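Local coordinates for protein N-formylglutamate amidohydrolase (Ralstonia eutropha, PDB 2Q7S) that binds a zinc ion and probably acts as a hydrolase, as in the N-formylglutamate amidohydrolase family, at residues D29-G34 and H168-S173; D55-A60 and P254-E259; T71-T76 and R146-A151; A191-G196 and L247-R252. One frame throughout, in Å; residues are numbered along the deposited sequence.

Overall arrangement
All four contacts are largely buried, but their depth and chemistry differ. Contact 1 lies near the centre of the chain, where strands 26-30 and 166-174 run side by side and two zinc-binding histidines sit near the strand ends. Contact 2 shares that zinc ion through D55 but is built from turns and loops, with a single hydrogen bond across it. Contacts 3 and 4 meet the same mixed sheet on opposite sides of the chain's centre: contact 3 lays helix 134-163 over strand 71-75 by apolar packing alone, whereas contact 4 joins strands 193-196 and 244-252 through backbone bonds and a salt bridge. Strand 244-252 also pairs with 166-174 of contact 1.

Contact 1. Residues D29-G34 and H168-S173; sequences DSPHSG and HLNLHS. With ZN (zinc ion), chain C.
D29 pairs with N170 as a parallel bridge, its N bonding to L169 O and its O accepting from L171 N, both at 2.9 Å. The D29 carboxylate turns back over the partner strand, because CG stands between the backbone N and the carbonyl carbon (chi1 80°). Its OD1 is gripped twice: H168 NE2 arrives on the anti side at 2.8 Å and N170 ND2 on the syn side at 3.1 Å, the two donors coming from opposite faces of the carboxylate. Y148 holds the other oxygen, OD2, and S246 bonds H168 ND1, which helps fix the ring. N170 in turn uses OD1 to accept H172 NE2 at 2.7 Å, with the donor well above the carbonyl plane, so this amide links the carboxylate to a zinc ligand as a second-shell residue. H32 ND1 binds the zinc ion at 2.1 Å. H172 ND1 lies 2.0 Å from the same zinc ion. D83 bonds H32 NE2, the ring nitrogen turned away from the metal. The two imidazole planes are 70° apart, and P31 CG lies over the centre of one H32 face and close to H172 CE1. A water bridges S30 OG and H32 N to L171 O. This is a His-Asp-His zinc site near the C-terminal ends of two adjacent parallel strands, completed by D55 from a loop.

Contact 2. Residues D55-A60 and P254-E259; sequences DTHVDA and PLYMEE. With ZN (zinc ion), chain C.
Y256 reaches across to the turn at D55-V58, its ring lying oblique to H57 CB and to V58 CG2, with its hydroxyl at the T56 carbonyl. The bond from Y256 OH to T56 O is 2.6 Å long and lies in the carbonyl plane, with a C=O...donor angle of 154°, and T56 O lies at the edge of the phenol, near its plane. Y256 CG takes the position between its backbone N and carbonyl carbon (chi1 72°), which swings the phenol toward the turn. V58 CG2 packs beside the hydroxyl at 3.6 Å from Y256 OH, and H57 CB lies 3.9 Å from Y256 CE2. The imidazole of H57 presents its edge to Y256 CE2 and to M257 CB, while T56 CG2 covers one of its faces. In selenomethionine M257, CG has the same placement (chi1 55°), and the chain runs on extended to put M257 SE 4.0 Å from T56 CB; M257 CG meanwhile rests over one face of the neighbouring phenol, toward the rim. D55 opens the type II turn, and H57 is the N-cap of helix 58-61. From the turn D55 sends OD2 to the zinc ion at 2.1 Å, whereas its OD1 forms a salt bridge with R253. H57 NE2 bonds to R262 O, and F268 of helix 267-289 touches both aromatic side chains. As Y256 OH is the hydrogen-bond donor to T56 O, it is probably an acceptor toward S173 OG, linking the residues beside D55 and H172.

Contact 3. Residues T71-T76 and R146-A151; sequences TLLAAT and RPYHAA
L73 sets its branched end against the ring of Y148, and this is where the packing is tight. L73 CD2 lies over one face of the phenol in a CH-pi contact, 3.8 Å from the ring centroid and only 16° off the normal, while L73 CG comes to 3.6 Å from Y148 CE1. The other branch points further along the helix: L73 CD1 meets A151 CB at 3.9 Å, one turn on from the tyrosine. L73 reaches both because its CG stands opposite the backbone N (chi1 172°), extending the chain toward the helix. Further along the strand A75 closes on the ring edge, with A75 N near the ring plane at 3.4 Å from Y148 CE1 and A75 CB at 3.9 Å from the same carbon. No hydrogen bond joins the two segments; the polar end of Y148 passes the strand to bond with D29 OD2 on strand 26-30, which probably helps to hold the ring in this position. The axes of strand 71-75 and of segment 146-151 of helix 134-163 run antiparallel (170°) and approach to 9.4 Å, the helix lying on one face of the sheet as in alpha/beta folds; after it the chain enters strand 166-174, parallel to 71-75, with 26-30 between them. On the looser side H149 and A150 point their CB away from the strand; A150 and R146 are exposed, and R146 NE bonds to N142 of the same helix. A151, at the margin, is partly exposed yet also touches F14 of the edge strand 14-17, which packs on L73 too.

Contact 4. Residues A191-G196 and L247-R252; sequences ADFVLG and LQIEIR
D192 OD1 takes two nitrogens of R252, NE at 2.8 Å and NH2 at 2.9 Å, in a side-on salt bridge. The carboxylate and guanidinium planes are 27° apart, and OD1 lies almost exactly in the guanidinium plane. R252 CD passes 3.5 Å from A191 O, a buried carbonyl without a polar partner, and a bend at chi3 (63°) then turns the guanidinium to D192; N176 holds NH1. The same two residues are joined by R252 N to D192 O, and from there an antiparallel ladder runs inward, V194 with E250 and G196 with Q248 as hydrogen-bonded pairs. F193 with I251 and L195 with I249 are the non-hydrogen-bonded pairs, and their side chains share one face. There the F193 ring lies beside I251, CE2 to CG1 3.6 Å, and turns its edge to I249, CD2 to CG2 3.8 Å. L195 CD2 packs alongside I249 CG1 at 3.8 Å. On the other face Q248 NE2 bonds to the anti lone pair of E250 OE2 at 2.9 Å; E250 touches H172, a zinc ligand. Strand 193-196 is held between 244-252 and the outermost strand 222-224, while 166-174 flanks 244-252 on its far side. L271 and L275 of helix 267-289 cover F193 and I251, and helix 205-217 covers F193 and L195 on the same face.

Contact 1. Residues D29-G34 and H168-S173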
# COMPACT_ATOMS: atom_id res chain seq x y z
N ASP A 29 -3.37 -5.83 -1.13
CA ASP A 29 -2.85 -5.03 -2.21
C ASP A 29 -1.53 -4.30 -1.88
O ASP A 29 -1.33 -3.89 -0.78
CB ASP A 29 -3.88 -4.13 -2.82
CG ASP A 29 -4.13 -2.91 -2.05
OD1 ASP A 29 -4.47 -3.04 -0.87
OD2 ASP A 29 -4.05 -1.81 -2.66
N SER A 30 -0.66 -4.22 -2.89
CA SER A 30 0.62 -3.50 -2.84
C SER A 30 0.46 -2.36 -3.89
O SER A 30 0.83 -2.50 -5.09
CB SER A 30 1.78 -4.46 -3.15
OG SER A 30 3.07 -3.87 -3.23
N PRO A 31 -0.01 -1.19 -3.43
CA PRO A 31 -0.24 -0.06 -4.37
C PRO A 31 1.01 0.71 -4.84
O PRO A 31 0.94 1.50 -5.77
CB PRO A 31 -1.14 0.88 -3.57
CG PRO A 31 -0.79 0.58 -2.16
CD PRO A 31 -0.42 -0.86 -2.05
N HIS A 32 2.12 0.53 -4.13
CA HIS A 32 3.28 1.36 -4.25
C HIS A 32 4.51 0.72 -4.80
O HIS A 32 5.52 1.38 -4.90
CB HIS A 32 3.55 1.96 -2.90
CG HIS A 32 2.51 2.94 -2.48
ND1 HIS A 32 2.37 3.36 -1.19
CD2 HIS A 32 1.56 3.58 -3.21
CE1 HIS A 32 1.37 4.23 -1.13
NE2 HIS A 32 0.87 4.39 -2.34
N SER A 33 4.40 -0.57 -5.18
CA SER A 33 5.53 -1.36 -5.61
C SER A 33 5.83 -1.29 -7.11
O SER A 33 6.79 -1.91 -7.56
CB SER A 33 5.39 -2.82 -5.17
OG SER A 33 4.15 -3.41 -5.54
N GLY A 34 5.04 -0.53 -7.85
CA GLY A 34 5.25 -0.42 -9.27
C GLY A 34 6.49 0.33 -9.66
O GLY A 34 6.76 1.40 -9.12
N HIS A 168 -8.77 -7.40 4.52
CA HIS A 168 -7.96 -6.71 3.56
C HIS A 168 -6.64 -6.24 4.21
O HIS A 168 -6.69 -5.63 5.25
CB HIS A 168 -8.74 -5.51 3.06
CG HIS A 168 -7.92 -4.56 2.28
ND1 HIS A 168 -7.88 -3.21 2.54
CD2 HIS A 168 -7.08 -4.76 1.24
CE1 HIS A 168 -7.09 -2.61 1.67
NE2 HIS A 168 -6.60 -3.54 0.86
N LEU A 169 -5.49 -6.56 3.60
CA LEU A 169 -4.16 -6.03 4.00
C LEU A 169 -3.67 -5.07 2.90
O LEU A 169 -3.59 -5.43 1.75
CB LEU A 169 -3.15 -7.12 4.27
CG LEU A 169 -3.51 -8.27 5.24
CD1 LEU A 169 -2.33 -9.27 5.44
CD2 LEU A 169 -4.00 -7.72 6.59
N ASN A 170 -3.39 -3.85 3.30
CA ASN A 170 -2.81 -2.81 2.46
C ASN A 170 -1.29 -2.73 2.79
O ASN A 170 -0.91 -2.43 3.92
CB ASN A 170 -3.57 -1.49 2.79
CG ASN A 170 -3.24 -0.36 1.87
OD1 ASN A 170 -2.65 0.64 2.30
ND2 ASN A 170 -3.62 -0.47 0.62
N LEU A 171 -0.43 -3.04 1.82
CA LEU A 171 0.93 -3.41 2.09
C LEU A 171 1.90 -2.34 1.63
O LEU A 171 1.82 -1.90 0.48
CB LEU A 171 1.24 -4.75 1.34
CG LEU A 171 0.31 -5.93 1.66
CD1 LEU A 171 0.63 -7.18 0.80
CD2 LEU A 171 0.32 -6.28 3.12
N HIS A 172 2.86 -1.99 2.50
CA HIS A 172 3.80 -0.90 2.24
C HIS A 172 5.17 -1.18 2.80
O HIS A 172 5.39 -2.12 3.56
CB HIS A 172 3.29 0.43 2.89
CG HIS A 172 1.99 0.85 2.35
ND1 HIS A 172 1.88 1.79 1.34
CD2 HIS A 172 0.75 0.39 2.60
CE1 HIS A 172 0.61 1.90 1.02
NE2 HIS A 172 -0.09 1.07 1.76
N SER A 173 6.10 -0.36 2.36
CA SER A 173 7.35 -0.15 3.08
C SER A 173 7.63 1.34 3.26
O SER A 173 7.17 2.18 2.50
CB SER A 173 8.51 -0.83 2.33
OG SER A 173 8.80 -0.15 1.14
ZN ZN C . 3.40 2.79 0.57
O HOH W 1 3.02 -1.30 -1.96

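Contact 2. Residues D55-A60 and P254-E259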
# COMPACT_ATOMS: atom_id res chain seq x y z
N ASP A 55 7.65 1.86 -2.84
CA ASP A 55 7.71 0.74 -1.91
C ASP A 55 8.20 -0.54 -2.64
O ASP A 55 7.46 -1.52 -2.77
CB ASP A 55 6.35 0.44 -1.33
CG ASP A 55 5.78 1.58 -0.59
OD1 ASP A 55 6.29 2.74 -0.71
OD2 ASP A 55 4.74 1.30 0.03
N THR A 56 9.46 -0.49 -3.06
CA THR A 56 10.05 -1.51 -3.96
C THR A 56 10.04 -2.91 -3.32
O THR A 56 10.28 -3.07 -2.10
CB THR A 56 11.50 -1.10 -4.38
OG1 THR A 56 11.55 0.31 -4.50
CG2 THR A 56 11.95 -1.75 -5.69
N HIS A 57 9.75 -3.90 -4.18
CA HIS A 57 9.72 -5.33 -3.85
C HIS A 57 8.64 -5.79 -2.86
O HIS A 57 8.63 -6.95 -2.51
CB HIS A 57 11.06 -5.79 -3.28
CG HIS A 57 12.25 -5.36 -4.07
ND1 HIS A 57 12.39 -5.66 -5.41
CD2 HIS A 57 13.36 -4.68 -3.71
CE1 HIS A 57 13.53 -5.14 -5.85
NE2 HIS A 57 14.15 -4.56 -4.83
N VAL A 58 7.77 -4.89 -2.40
CA VAL A 58 6.77 -5.23 -1.35
C VAL A 58 5.84 -6.32 -1.80
O VAL A 58 5.46 -7.21 -1.04
CB VAL A 58 5.95 -3.99 -0.87
CG1 VAL A 58 4.70 -4.41 -0.16
CG2 VAL A 58 6.86 -3.17 0.05
N ASP A 59 5.55 -6.30 -3.08
CA ASP A 59 4.76 -7.40 -3.64
C ASP A 59 5.46 -8.77 -3.60
O ASP A 59 4.80 -9.76 -3.33
CB ASP A 59 4.25 -7.03 -5.02
CG ASP A 59 5.33 -6.93 -6.03
OD1 ASP A 59 6.40 -6.32 -5.78
OD2 ASP A 59 5.09 -7.49 -7.12
N ALA A 60 6.77 -8.80 -3.84
CA ALA A 60 7.56 -10.07 -3.79
C ALA A 60 7.74 -10.53 -2.34
O ALA A 60 7.79 -11.73 -2.07
CB ALA A 60 8.93 -9.90 -4.48
N PRO A 254 15.09 -0.77 5.33
CA PRO A 254 16.42 -1.35 5.56
C PRO A 254 16.39 -2.83 5.85
O PRO A 254 17.35 -3.52 5.56
CB PRO A 254 16.98 -0.56 6.76
CG PRO A 254 16.32 0.67 6.73
CD PRO A 254 14.89 0.39 6.21
N LEU A 255 15.26 -3.29 6.37
CA LEU A 255 15.03 -4.71 6.63
C LEU A 255 15.19 -5.62 5.40
O LEU A 255 15.37 -6.81 5.55
CB LEU A 255 13.63 -4.93 7.20
CG LEU A 255 13.34 -4.36 8.59
CD1 LEU A 255 11.93 -4.73 8.99
CD2 LEU A 255 14.31 -4.89 9.59
N TYR A 256 15.02 -5.08 4.20
CA TYR A 256 15.05 -5.92 3.01
C TYR A 256 15.76 -5.36 1.78
O TYR A 256 16.13 -6.14 0.91
CB TYR A 256 13.61 -6.33 2.63
CG TYR A 256 12.75 -5.25 2.06
CD1 TYR A 256 11.98 -4.45 2.88
CD2 TYR A 256 12.70 -5.05 0.70
CE1 TYR A 256 11.14 -3.48 2.35
CE2 TYR A 256 11.91 -4.07 0.15
CZ TYR A 256 11.11 -3.29 0.99
OH TYR A 256 10.30 -2.32 0.43
N MSE A 257 16.00 -4.05 1.73
CA MSE A 257 16.66 -3.44 0.58
C MSE A 257 17.61 -2.34 1.00
O MSE A 257 17.56 -1.84 2.14
CB MSE A 257 15.64 -2.86 -0.39
CG MSE A 257 14.71 -1.91 0.26
SE MSE A 257 13.49 -0.95 -0.93
CE MSE A 257 14.25 0.81 -0.96
N GLU A 258 18.46 -1.97 0.05
CA GLU A 258 19.36 -0.84 0.19
C GLU A 258 18.67 0.39 -0.37
O GLU A 258 18.36 0.45 -1.56
CB GLU A 258 20.67 -1.09 -0.54
CG GLU A 258 21.45 -2.24 0.01
CD GLU A 258 21.87 -1.99 1.45
OE1 GLU A 258 22.42 -0.89 1.70
OE2 GLU A 258 21.66 -2.87 2.31
N GLU A 259 18.40 1.35 0.49
CA GLU A 259 17.56 2.49 0.11
C GLU A 259 18.12 3.32 -1.04
O GLU A 259 17.37 3.87 -1.85
CB GLU A 259 17.24 3.36 1.34
CG GLU A 259 16.40 2.59 2.43
CD GLU A 259 15.48 3.52 3.22
OE1 GLU A 259 14.56 4.06 2.55
OE2 GLU A 259 15.71 3.74 4.45
ZN ZN C . 3.40 2.79 0.57

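Contact 3. Residues T71-T76 and R146-A151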
# COMPACT_ATOMS: atom_id res chain seq x y z
N THR A 71 -5.63 -13.36 -2.16
CA THR A 71 -5.46 -12.69 -3.44
C THR A 71 -4.50 -11.54 -3.23
O THR A 71 -4.63 -10.78 -2.29
CB THR A 71 -6.79 -12.17 -4.03
OG1 THR A 71 -7.63 -13.29 -4.33
CG2 THR A 71 -6.56 -11.42 -5.32
N LEU A 72 -3.51 -11.45 -4.10
CA LEU A 72 -2.56 -10.37 -4.08
C LEU A 72 -2.62 -9.55 -5.35
O LEU A 72 -2.27 -9.99 -6.45
CB LEU A 72 -1.17 -10.90 -3.77
CG LEU A 72 -0.06 -9.83 -3.71
CD1 LEU A 72 -0.24 -8.76 -2.65
CD2 LEU A 72 1.25 -10.57 -3.49
N LEU A 73 -3.06 -8.31 -5.16
CA LEU A 73 -3.02 -7.28 -6.18
C LEU A 73 -1.81 -6.30 -6.05
O LEU A 73 -1.52 -5.78 -5.00
CB LEU A 73 -4.32 -6.50 -6.14
CG LEU A 73 -4.45 -5.21 -7.03
CD1 LEU A 73 -4.52 -5.52 -8.56
CD2 LEU A 73 -5.67 -4.43 -6.63
N ALA A 74 -1.14 -6.04 -7.17
CA ALA A 74 -0.04 -5.10 -7.14
C ALA A 74 0.02 -4.18 -8.36
O ALA A 74 -0.13 -4.64 -9.50
CB ALA A 74 1.26 -5.86 -6.95
N ALA A 75 0.25 -2.88 -8.11
CA ALA A 75 0.44 -1.87 -9.18
C ALA A 75 1.75 -2.03 -9.96
O ALA A 75 2.80 -2.32 -9.39
CB ALA A 75 0.37 -0.46 -8.61
N THR A 76 1.70 -1.85 -11.28
CA THR A 76 2.92 -1.93 -12.09
C THR A 76 3.44 -0.51 -12.41
O THR A 76 4.60 -0.31 -12.73
CB THR A 76 2.74 -2.74 -13.41
OG1 THR A 76 1.64 -2.20 -14.12
CG2 THR A 76 2.46 -4.23 -13.18
N ARG A 146 -8.12 3.65 -12.09
CA ARG A 146 -9.44 3.03 -12.12
C ARG A 146 -9.37 1.50 -12.30
O ARG A 146 -10.04 0.77 -11.60
CB ARG A 146 -10.32 3.68 -13.18
CG ARG A 146 -10.78 5.14 -12.82
CD ARG A 146 -11.94 5.56 -13.73
NE ARG A 146 -12.06 7.00 -13.81
CZ ARG A 146 -12.72 7.76 -12.95
NH1 ARG A 146 -13.29 7.23 -11.90
NH2 ARG A 146 -12.76 9.07 -13.13
N PRO A 147 -8.55 1.00 -13.25
CA PRO A 147 -8.35 -0.45 -13.33
C PRO A 147 -7.83 -1.09 -12.08
O PRO A 147 -8.35 -2.14 -11.67
CB PRO A 147 -7.35 -0.59 -14.47
CG PRO A 147 -7.56 0.56 -15.28
CD PRO A 147 -7.84 1.67 -14.33
N TYR A 148 -6.79 -0.49 -11.48
CA TYR A 148 -6.28 -0.97 -10.23
C TYR A 148 -7.39 -1.03 -9.20
O TYR A 148 -7.61 -2.07 -8.55
CB TYR A 148 -5.13 -0.08 -9.72
CG TYR A 148 -4.53 -0.58 -8.42
CD1 TYR A 148 -3.47 -1.47 -8.43
CD2 TYR A 148 -5.03 -0.17 -7.18
CE1 TYR A 148 -2.91 -1.95 -7.24
CE2 TYR A 148 -4.44 -0.61 -6.00
CZ TYR A 148 -3.41 -1.52 -6.04
OH TYR A 148 -2.83 -2.00 -4.88
N HIS A 149 -8.11 0.08 -9.01
CA HIS A 149 -9.16 0.07 -7.99
C HIS A 149 -10.37 -0.82 -8.29
O HIS A 149 -10.88 -1.51 -7.37
CB HIS A 149 -9.56 1.49 -7.55
CG HIS A 149 -8.79 1.91 -6.36
ND1 HIS A 149 -9.26 1.72 -5.08
CD2 HIS A 149 -7.50 2.32 -6.23
CE1 HIS A 149 -8.31 2.05 -4.21
NE2 HIS A 149 -7.23 2.39 -4.88
N ALA A 150 -10.78 -0.89 -9.55
CA ALA A 150 -11.79 -1.90 -9.95
C ALA A 150 -11.37 -3.35 -9.57
O ALA A 150 -12.21 -4.14 -9.09
CB ALA A 150 -12.13 -1.83 -11.44
N ALA A 151 -10.08 -3.67 -9.71
CA ALA A 151 -9.57 -5.03 -9.42
C ALA A 151 -9.66 -5.25 -7.93
O ALA A 151 -10.08 -6.32 -7.50
CB ALA A 151 -8.13 -5.21 -9.88

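Contact 4. Residues A191-G196 and L247-R252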
# COMPACT_ATOMS: atom_id res chain seq x y z
N ALA A 191 9.41 1.79 14.20
CA ALA A 191 9.35 0.34 14.37
C ALA A 191 9.71 -0.33 13.04
O ALA A 191 9.77 0.31 11.96
CB ALA A 191 7.99 -0.09 14.86
N ASP A 192 9.95 -1.63 13.12
CA ASP A 192 10.22 -2.40 11.95
C ASP A 192 8.93 -2.57 11.13
O ASP A 192 9.00 -2.61 9.90
CB ASP A 192 10.79 -3.76 12.32
CG ASP A 192 12.14 -3.67 12.96
OD1 ASP A 192 12.91 -2.80 12.56
OD2 ASP A 192 12.45 -4.51 13.82
N PHE A 193 7.81 -2.74 11.83
CA PHE A 193 6.45 -2.86 11.26
C PHE A 193 5.59 -1.82 11.92
O PHE A 193 5.64 -1.69 13.15
CB PHE A 193 5.83 -4.21 11.56
CG PHE A 193 6.36 -5.31 10.69
CD1 PHE A 193 7.56 -5.90 10.97
CD2 PHE A 193 5.65 -5.71 9.56
CE1 PHE A 193 8.08 -6.89 10.13
CE2 PHE A 193 6.16 -6.74 8.74
CZ PHE A 193 7.36 -7.30 9.03
N VAL A 194 4.83 -1.08 11.14
CA VAL A 194 3.77 -0.21 11.63
C VAL A 194 2.46 -0.74 11.08
O VAL A 194 2.34 -1.03 9.86
CB VAL A 194 3.98 1.31 11.24
CG1 VAL A 194 2.83 2.20 11.79
CG2 VAL A 194 5.33 1.82 11.77
N LEU A 195 1.50 -0.88 11.99
CA LEU A 195 0.15 -1.40 11.67
C LEU A 195 -0.85 -0.26 11.86
O LEU A 195 -1.00 0.25 12.93
CB LEU A 195 -0.19 -2.55 12.62
CG LEU A 195 0.79 -3.70 12.63
CD1 LEU A 195 0.35 -4.79 13.66
CD2 LEU A 195 0.96 -4.29 11.23
N GLY A 196 -1.50 0.16 10.78
CA GLY A 196 -2.49 1.22 10.82
C GLY A 196 -3.89 0.66 10.64
O GLY A 196 -4.18 -0.01 9.66
N LEU A 247 -6.47 -3.48 7.32
CA LEU A 247 -5.24 -3.19 8.09
C LEU A 247 -4.12 -2.71 7.15
O LEU A 247 -3.75 -3.42 6.22
CB LEU A 247 -4.82 -4.48 8.81
CG LEU A 247 -3.58 -4.37 9.71
CD1 LEU A 247 -3.87 -3.37 10.86
CD2 LEU A 247 -3.24 -5.78 10.23
N GLN A 248 -3.54 -1.53 7.40
CA GLN A 248 -2.38 -1.10 6.61
C GLN A 248 -1.13 -1.63 7.31
O GLN A 248 -0.99 -1.48 8.52
CB GLN A 248 -2.35 0.41 6.51
CG GLN A 248 -1.39 0.95 5.50
CD GLN A 248 -1.62 2.41 5.16
OE1 GLN A 248 -2.75 2.85 4.95
NE2 GLN A 248 -0.54 3.18 5.13
N ILE A 249 -0.23 -2.28 6.58
CA ILE A 249 1.04 -2.78 7.16
C ILE A 249 2.25 -2.17 6.48
O ILE A 249 2.44 -2.33 5.23
CB ILE A 249 1.17 -4.34 7.04
CG1 ILE A 249 -0.06 -5.04 7.66
CG2 ILE A 249 2.48 -4.80 7.69
CD1 ILE A 249 0.03 -6.59 7.71
N GLU A 250 3.11 -1.54 7.30
CA GLU A 250 4.30 -0.84 6.79
C GLU A 250 5.59 -1.49 7.28
O GLU A 250 5.74 -1.68 8.45
CB GLU A 250 4.27 0.62 7.25
CG GLU A 250 3.07 1.40 6.81
CD GLU A 250 3.33 2.33 5.66
OE1 GLU A 250 4.49 2.40 5.19
OE2 GLU A 250 2.37 2.97 5.21
N ILE A 251 6.52 -1.80 6.38
CA ILE A 251 7.78 -2.41 6.69
C ILE A 251 8.94 -1.42 6.53
O ILE A 251 9.16 -0.84 5.45
CB ILE A 251 8.01 -3.64 5.73
CG1 ILE A 251 6.88 -4.66 5.87
CG2 ILE A 251 9.33 -4.31 5.94
CD1 ILE A 251 7.05 -5.84 4.97
N ARG A 252 9.74 -1.26 7.58
CA ARG A 252 10.97 -0.46 7.51
C ARG A 252 11.91 -1.05 6.42
O ARG A 252 12.42 -2.15 6.51
CB ARG A 252 11.65 -0.44 8.88
CG ARG A 252 12.65 0.67 9.15
CD ARG A 252 12.99 0.74 10.65
NE ARG A 252 13.65 -0.46 11.17
CZ ARG A 252 14.97 -0.63 11.21
NH1 ARG A 252 15.78 0.29 10.70
NH2 ARG A 252 15.49 -1.72 11.73